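Local coordinates for FAD-binding PCMH-type domain-containing protein (Gibberella zeae, PDB 6YJO), which binds flavin-adenine dinucleotide through two covalent links and probably oxidises oligosaccharides, as an oxygen-dependent FAD-linked oxidoreductase, at residues D148-Q151 against F152-A156. Numbering follows the deposited sequence.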
loop_
_atom_site.group_PDB
_atom_site.type_symbol
_atom_site.label_atom_id
_atom_site.label_comp_id
_atom_site.label_asym_id
_atom_site.label_seq_id
_atom_site.Cartn_x
_atom_site.Cartn_y
_atom_site.Cartn_z
ATOM N N ASP A 148 1.657 16.882 -10.093
ATOM C CA ASP A 148 0.904 18.121 -9.925
ATOM C C ASP A 148 1.316 18.895 -8.676
ATOM O O ASP A 148 1.192 20.125 -8.651
ATOM C CB ASP A 148 -0.594 17.823 -9.884
ATOM C CG ASP A 148 -1.203 17.727 -11.269
ATOM O OD1 ASP A 148 -0.454 17.461 -12.234
ATOM O OD2 ASP A 148 -2.428 17.934 -11.393
ATOM N N LEU A 149 1.806 18.212 -7.639
ATOM C CA LEU A 149 2.219 18.919 -6.429
ATOM C C LEU A 149 3.562 19.611 -6.616
ATOM O O LEU A 149 3.770 20.717 -6.108
ATOM C CB LEU A 149 2.291 17.954 -5.244
ATOM C CG LEU A 149 0.969 17.477 -4.641
ATOM C CD1 LEU A 149 1.251 16.511 -3.504
ATOM C CD2 LEU A 149 0.143 18.654 -4.154
ATOM N N PHE A 150 4.485 18.973 -7.338
ATOM C CA PHE A 150 5.784 19.580 -7.596
ATOM C C PHE A 150 5.690 20.724 -8.595
ATOM O O PHE A 150 6.563 21.597 -8.594
ATOM C CB PHE A 150 6.761 18.514 -8.101
ATOM C CG PHE A 150 8.142 19.036 -8.387
ATOM C CD1 PHE A 150 8.468 19.521 -9.643
ATOM C CD2 PHE A 150 9.116 19.030 -7.400
ATOM C CE1 PHE A 150 9.740 20.000 -9.908
ATOM C CE2 PHE A 150 10.388 19.506 -7.659
ATOM C CZ PHE A 150 10.700 19.991 -8.915
ATOM N N GLN A 151 4.654 20.743 -9.436
ATOM C CA GLN A 151 4.483 21.782 -10.445
ATOM C C GLN A 151 3.516 22.882 -10.023
ATOM O O GLN A 151 3.667 24.021 -10.474
ATOM C CB GLN A 151 4.003 21.162 -11.763
ATOM C CG GLN A 151 4.101 22.098 -12.963
ATOM C CD GLN A 151 2.777 22.748 -13.307
ATOM O OE1 GLN A 151 2.577 23.940 -13.073
ATOM N NE2 GLN A 151 1.863 21.966 -13.873
ATOM N N PHE A 152 2.523 22.579 -9.179
ATOM C CA PHE A 152 1.692 23.643 -8.620
ATOM C C PHE A 152 2.479 24.486 -7.627
ATOM O O PHE A 152 2.249 25.695 -7.517
ATOM C CB PHE A 152 0.450 23.050 -7.948
ATOM C CG PHE A 152 -0.548 22.453 -8.911
ATOM C CD1 PHE A 152 -0.415 22.619 -10.286
ATOM C CD2 PHE A 152 -1.629 21.730 -8.434
ATOM C CE1 PHE A 152 -1.336 22.073 -11.158
ATOM C CE2 PHE A 152 -2.552 21.182 -9.302
ATOM C CZ PHE A 152 -2.406 21.352 -10.665
ATOM N N GLY A 153 3.396 23.861 -6.897
ATOM C CA GLY A 153 4.370 24.560 -6.082
ATOM C C GLY A 153 5.716 23.887 -6.250
ATOM O O GLY A 153 6.232 23.795 -7.367
ATOM N N LYS A 154 6.304 23.425 -5.149
ATOM C CA LYS A 154 7.334 22.396 -5.188
ATOM C C LYS A 154 7.090 21.485 -3.987
ATOM O O LYS A 154 7.922 21.328 -3.098
ATOM C CB LYS A 154 8.746 22.977 -5.181
ATOM C CG LYS A 154 9.301 23.302 -6.559
ATOM C CD LYS A 154 10.820 23.364 -6.513
ATOM C CE LYS A 154 11.430 23.785 -7.836
ATOM N NZ LYS A 154 12.896 23.535 -7.836
ATOM N N ARG A 155 5.904 20.888 -3.959
ATOM C CA ARG A 155 5.410 20.177 -2.797
ATOM C C ARG A 155 5.225 18.706 -3.137
ATOM O O ARG A 155 5.205 18.310 -4.307
ATOM C CB ARG A 155 4.090 20.786 -2.304
ATOM C CG ARG A 155 4.142 22.298 -2.089
ATOM C CD ARG A 155 5.181 22.714 -1.058
ATOM N NE ARG A 155 4.846 22.250 0.287
ATOM C CZ ARG A 155 5.506 22.598 1.388
ATOM N NH1 ARG A 155 6.543 23.423 1.316
ATOM N NH2 ARG A 155 5.124 22.124 2.567
ATOM N N ALA A 156 5.085 17.901 -2.090
ATOM C CA ALA A 156 5.044 16.458 -2.236
ATOM C C ALA A 156 4.457 15.852 -0.973
ATOM O O ALA A 156 4.429 16.482 0.088
ATOM C CB ALA A 156 6.438 15.885 -2.501
#
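Leu149 and Arg155 meet through their backbones where helix 142-152 ends and the chain turns into strand 155-156. Leu149 O accepts two hydrogen bonds. Gly153 N gives the longer one, at 3.3 Å from Leu149 O. Arg155 N gives the other, at 3.0 Å from the same oxygen, with an N-H...O angle of 163°. The two donors come from opposite faces of the carbonyl plane. One residue back along the helix, Asp148 O accepts from Phe152 N at 2.8 Å.

The Phe152 side chain runs beside that of Asp148, pointing the same way. CG of Phe152 is anti to the carbonyl carbon (chi1 -70°), which lays the ring back over Asp148. Asp148 CB sits over one ring face, toward the rim, in a CH-pi contact 4.2 Å from the ring centroid. Asp148 OD2 lies 3.5 Å from Phe152 CZ, and the carboxylate and ring planes are 44° apart.

Gly153 is the first residue to leave helical geometry. The turn joins the helix to a short strand of the antiparallel sheet in the FAD-binding domain. Ala156 makes a backbone hydrogen bond with Phe235 of strand 226-236, and Lys154 one with Ala237 just beyond it. The short strand pairs antiparallel with 226-236.

The remaining contacts are nonpolar. The extended Lys154 chain lies alongside Phe150, with CG over one ring face near the rim. Farther out, Lys154 CE is 4.0 Å from Phe150 CZ. The same phenylalanine also touches Trp320 and Ile321 of helix 320-326. Leu149 CD1 packs 4.0 Å from Ala156 CA. Arg155 turns its polar end away from the helix, and its NE bonds to Thr234 OG1.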